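Local coordinates for protein ribokinase RBSK (Mycobacterium tuberculosis, PDB 3GO7) that probably phosphorylates D-ribose at O-5, using ATP and magnesium, to give D-ribose 5-phosphate, at residues M30-V35 with T111-V116; S167-V172 with W258-G263. One frame throughout, in Å; residues are numbered along the deposited sequence.

Contact 1: M30-V35 with T111-V116. With RIB (alpha-D-ribofuranose), chain C.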
# COMPACT_ATOMS: atom_id res chain seq x y z
N MET A 30 -1.56 -9.65 4.24
CA MET A 30 -2.63 -9.08 3.45
C MET A 30 -1.96 -8.29 2.31
O MET A 30 -1.03 -7.50 2.55
CB MET A 30 -3.56 -8.23 4.32
CG MET A 30 -4.76 -7.67 3.60
SD MET A 30 -5.91 -8.96 3.10
CE MET A 30 -6.73 -9.29 4.68
N ASP A 31 -2.37 -8.55 1.08
CA ASP A 31 -1.81 -7.86 -0.06
C ASP A 31 -2.63 -6.62 -0.46
O ASP A 31 -3.86 -6.70 -0.58
CB ASP A 31 -1.74 -8.81 -1.26
CG ASP A 31 -0.67 -9.89 -1.11
OD1 ASP A 31 0.16 -9.79 -0.18
OD2 ASP A 31 -0.67 -10.84 -1.92
N LEU A 32 -1.93 -5.50 -0.67
CA LEU A 32 -2.47 -4.34 -1.35
C LEU A 32 -1.86 -4.30 -2.75
O LEU A 32 -0.64 -4.09 -2.90
CB LEU A 32 -2.14 -3.06 -0.58
CG LEU A 32 -2.59 -2.94 0.89
CD1 LEU A 32 -2.23 -1.57 1.47
CD2 LEU A 32 -4.06 -3.16 1.05
N THR A 33 -2.68 -4.54 -3.77
CA THR A 33 -2.19 -4.56 -5.14
C THR A 33 -2.58 -3.31 -5.93
O THR A 33 -3.77 -2.99 -6.09
CB THR A 33 -2.66 -5.80 -5.90
OG1 THR A 33 -2.41 -6.98 -5.13
CG2 THR A 33 -1.96 -5.88 -7.26
N PHE A 34 -1.56 -2.62 -6.44
CA PHE A 34 -1.76 -1.40 -7.18
C PHE A 34 -1.47 -1.66 -8.64
O PHE A 34 -0.45 -2.29 -8.99
CB PHE A 34 -0.81 -0.33 -6.65
CG PHE A 34 -1.08 0.08 -5.22
CD1 PHE A 34 -1.71 1.28 -4.93
CD2 PHE A 34 -0.70 -0.73 -4.16
CE1 PHE A 34 -1.96 1.67 -3.62
CE2 PHE A 34 -0.95 -0.34 -2.85
CZ PHE A 34 -1.59 0.88 -2.59
N VAL A 35 -2.36 -1.18 -9.51
CA VAL A 35 -2.06 -1.15 -10.95
C VAL A 35 -1.55 0.23 -11.37
O VAL A 35 -2.19 1.26 -11.11
CB VAL A 35 -3.27 -1.56 -11.86
CG1 VAL A 35 -2.79 -1.65 -13.34
CG2 VAL A 35 -3.87 -2.89 -11.42
N THR A 111 2.00 -7.24 5.97
CA THR A 111 1.43 -6.44 4.91
C THR A 111 2.37 -6.49 3.72
O THR A 111 3.57 -6.46 3.92
CB THR A 111 1.28 -4.98 5.33
OG1 THR A 111 0.59 -4.92 6.58
CG2 THR A 111 0.49 -4.18 4.28
N ALA A 112 1.81 -6.56 2.51
CA ALA A 112 2.60 -6.48 1.30
C ALA A 112 2.01 -5.49 0.32
O ALA A 112 0.77 -5.37 0.18
CB ALA A 112 2.73 -7.83 0.63
N ILE A 113 2.90 -4.80 -0.39
CA ILE A 113 2.51 -3.93 -1.45
C ILE A 113 3.01 -4.58 -2.70
O ILE A 113 4.22 -4.78 -2.87
CB ILE A 113 3.14 -2.51 -1.28
CG1 ILE A 113 2.95 -1.97 0.15
CG2 ILE A 113 2.63 -1.56 -2.31
CD1 ILE A 113 1.54 -1.98 0.64
N ILE A 114 2.07 -4.94 -3.57
CA ILE A 114 2.40 -5.37 -4.91
C ILE A 114 2.06 -4.24 -5.89
O ILE A 114 0.98 -3.63 -5.83
CB ILE A 114 1.65 -6.66 -5.33
CG1 ILE A 114 1.88 -7.77 -4.32
CG2 ILE A 114 2.23 -7.18 -6.63
CD1 ILE A 114 0.98 -7.75 -3.21
N VAL A 115 2.99 -3.96 -6.79
CA VAL A 115 2.77 -2.97 -7.81
C VAL A 115 2.91 -3.68 -9.16
O VAL A 115 3.93 -4.35 -9.44
CB VAL A 115 3.75 -1.79 -7.67
CG1 VAL A 115 3.44 -0.71 -8.68
CG2 VAL A 115 3.69 -1.23 -6.25
N VAL A 116 1.87 -3.58 -9.98
CA VAL A 116 1.88 -4.18 -11.29
C VAL A 116 1.76 -3.10 -12.38
O VAL A 116 1.02 -2.12 -12.23
CB VAL A 116 0.77 -5.26 -11.42
CG1 VAL A 116 1.01 -6.12 -12.66
CG2 VAL A 116 0.79 -6.15 -10.19
O5 RIB C . 4.94 -13.73 -4.13
C5 RIB C . 3.97 -12.69 -3.90
C4 RIB C . 3.74 -12.58 -2.38
O4 RIB C . 4.88 -12.03 -1.74
C3 RIB C . 2.59 -11.68 -1.96
O3 RIB C . 1.42 -12.46 -1.72
C2 RIB C . 3.09 -10.96 -0.70
O2 RIB C . 2.32 -11.17 0.49
C1 RIB C . 4.53 -11.37 -0.52
O1 RIB C . 4.69 -12.29 0.57

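Contact 2: S167-V172 with W258-G263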
# COMPACT_ATOMS: atom_id res chain seq x y z
N SER A 167 14.94 -35.53 9.47
CA SER A 167 14.76 -36.59 10.43
C SER A 167 13.62 -37.53 10.04
O SER A 167 13.76 -38.74 10.19
CB SER A 167 14.52 -36.02 11.83
OG SER A 167 15.67 -35.29 12.22
N ALA A 168 12.52 -36.98 9.54
CA ALA A 168 11.38 -37.79 9.09
C ALA A 168 11.49 -38.15 7.61
O ALA A 168 10.50 -38.52 6.98
CB ALA A 168 10.08 -37.05 9.35
N ASP A 169 12.69 -38.00 7.05
CA ASP A 169 12.94 -38.36 5.65
C ASP A 169 11.97 -37.68 4.65
O ASP A 169 11.72 -38.23 3.57
CB ASP A 169 12.93 -39.90 5.50
CG ASP A 169 13.58 -40.38 4.18
OD1 ASP A 169 14.72 -39.93 3.86
OD2 ASP A 169 12.95 -41.21 3.47
N ALA A 170 11.43 -36.51 5.00
CA ALA A 170 10.66 -35.63 4.06
C ALA A 170 11.59 -34.80 3.15
O ALA A 170 12.72 -34.49 3.54
CB ALA A 170 9.70 -34.69 4.83
N VAL A 171 11.11 -34.43 1.97
CA VAL A 171 11.89 -33.56 1.08
C VAL A 171 11.98 -32.13 1.65
O VAL A 171 10.95 -31.55 2.01
CB VAL A 171 11.28 -33.50 -0.33
CG1 VAL A 171 12.12 -32.60 -1.23
CG2 VAL A 171 11.17 -34.90 -0.93
N VAL A 172 13.19 -31.58 1.78
CA VAL A 172 13.38 -30.17 2.17
C VAL A 172 13.46 -29.29 0.92
O VAL A 172 14.46 -29.30 0.18
CB VAL A 172 14.60 -29.94 3.08
CG1 VAL A 172 14.87 -28.47 3.26
CG2 VAL A 172 14.36 -30.58 4.45
N TRP A 258 6.53 -33.27 -6.38
CA TRP A 258 7.89 -33.73 -6.26
C TRP A 258 7.88 -35.12 -5.62
O TRP A 258 7.23 -35.31 -4.59
CB TRP A 258 8.69 -32.74 -5.44
CG TRP A 258 10.16 -32.90 -5.53
CD1 TRP A 258 10.94 -33.62 -4.70
CD2 TRP A 258 11.05 -32.31 -6.49
NE1 TRP A 258 12.25 -33.52 -5.07
CE2 TRP A 258 12.35 -32.72 -6.17
CE3 TRP A 258 10.86 -31.48 -7.60
CZ2 TRP A 258 13.48 -32.33 -6.89
CZ3 TRP A 258 11.98 -31.08 -8.33
CH2 TRP A 258 13.28 -31.52 -7.98
N PRO A 259 8.60 -36.09 -6.23
CA PRO A 259 8.63 -37.46 -5.71
C PRO A 259 9.08 -37.53 -4.25
O PRO A 259 9.91 -36.72 -3.85
CB PRO A 259 9.66 -38.15 -6.60
CG PRO A 259 10.43 -37.04 -7.24
CD PRO A 259 9.42 -35.98 -7.45
N ARG A 260 8.52 -38.46 -3.48
CA ARG A 260 9.05 -38.82 -2.15
C ARG A 260 10.50 -39.13 -2.39
O ARG A 260 10.83 -39.76 -3.39
CB ARG A 260 8.36 -40.09 -1.59
CG ARG A 260 7.30 -39.85 -0.49
CD ARG A 260 7.37 -40.91 0.68
NE ARG A 260 7.24 -40.29 2.02
CZ ARG A 260 8.24 -40.10 2.89
NH1 ARG A 260 9.48 -40.49 2.60
NH2 ARG A 260 8.01 -39.53 4.07
N ASN A 261 11.40 -38.67 -1.53
CA ASN A 261 12.78 -39.13 -1.68
C ASN A 261 12.71 -40.61 -1.36
O ASN A 261 11.97 -41.00 -0.44
CB ASN A 261 13.79 -38.37 -0.83
CG ASN A 261 13.27 -38.01 0.55
OD1 ASN A 261 13.93 -37.27 1.29
ND2 ASN A 261 12.08 -38.53 0.92
N PRO A 262 13.40 -41.46 -2.17
CA PRO A 262 14.25 -41.00 -3.29
C PRO A 262 13.41 -40.99 -4.57
O PRO A 262 12.32 -41.58 -4.61
CB PRO A 262 15.33 -42.09 -3.36
CG PRO A 262 14.54 -43.42 -2.92
CD PRO A 262 13.33 -42.95 -2.09
N GLY A 263 13.88 -40.33 -5.62
CA GLY A 263 13.02 -40.25 -6.79
C GLY A 263 13.72 -40.57 -8.07
O GLY A 263 14.96 -40.54 -8.16

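Contact 1: M30-V35 with T111-V116
Met-30 and Ala-112 open a run of five backbone hydrogen bonds that joins 30-35 to 111-116 as parallel strands. The carbonyl of Met-30 accepts the N-H of Ala-112. Leu-32 and Phe-34 then alternate with Ala-112, Ile-114 and Val-116. The straightest bond, 178° at the hydrogen, runs from Leu-32 N to Ala-112 O over 2.8 Å. This is part of the small sheet that forms the lid of ribokinases.

Asp-31 makes polar side-chain contacts with ribose. Its chi1 of -71° keeps CG beside the backbone N and turns the carboxylate to the sugar, on the face shared with Ala-112 and Ile-114. The carboxylate takes two neighbouring hydroxyls. Ribose O2 donates to Asp-31 OD1 over 2.6 Å, and ribose O3 donates to Asp-31 OD2 over 2.7 Å. Two bonds on two oxygens should fix the rotation of this group. Ile-114 CD1 packs on the carboxylate carbon, 3.4 Å from Asp-31 CG. Ala-112 CB lies 3.4 Å from ribose O2.

Apolar contacts fill the rest. With Asp-31, Thr-33 and Ile-114 share the sugar face of the sheet, where Thr-33 CG2 meets Val-116 CG2 at 4.0 Å. On the other face, Ile-113 CD1 meets Leu-32 CD1, and Ile-113 CG2 touches Phe-34 CE2 at 3.8 Å. The edge of the Phe-34 ring is turned to Ile-114 O.

That second face is a dimer face: Leu-32 packs on Leu-32 of the second subunit, and Phe-34 on Ile-113 of that second subunit. Strand 50-56 flanks 30-35, strand 122-127 flanks 111-116, and helix 83-94 packs against Met-30.

Contact 2: S167-V172 with W258-G263
Asn-261 and Asp-169 lie side by side, their side chains running in opposite senses, with amide and carboxylate planes nearly parallel (7°). Asp-169, at positive phi, is the C-prime residue of a Schellman motif that ends helix 155-167. The turn leads into strand 171-175 and meets the loop between helices 246-255 and 265-282. The two side chains are not bonded to each other. Instead Asn-261 reaches the backbone: Asn-261 ND2 donates to Asp-169 O over 2.7 Å, with the acceptor close to the amide plane.

Arg-260 crosses Asp-169 at a slant, its guanidinium plane 38° from the carboxylate. Asp-169 OD2 lies at the guanidinium edge in a long salt bridge, 3.6 Å from Arg-260 NH1. The same NH1 makes a weak hydrogen bond to Asp-169 O. The stronger partner of Arg-260 is Asp-145, which forms a salt bridge with NE.

Beyond this polar group, Val-171 points toward the loop and meets Trp-258 at about a right angle. With CG1 anti to the backbone N (chi1 -179°), Val-171 sets one methyl on each partner: Val-171 CG2 lies 3.7 Å from Pro-259 O, and Val-171 CG1 rests 3.8 Å from Trp-258 CD1.

In the fold
Both segments of contact 1 come earlier in the chain than those of contact 2. The contacts lie on opposite sides of the chain's centre, their own centres about 34 Å apart and their nearest atoms about 23 Å apart. They share no sheet. Contact 1 lies in the four-stranded lid, which carries part of the sugar site and contributes to the dimer interface. Contact 2 borders the large nine-stranded sheet, where it joins the start of strand 171-175 to the loop before helix 265-282. That helix carries Cys-276, an ADP-binding residue. Both belong to the PfkB-type kinase fold. Contact 1 serves ribose binding directly, whereas contact 2 belongs to the periphery of the main domain.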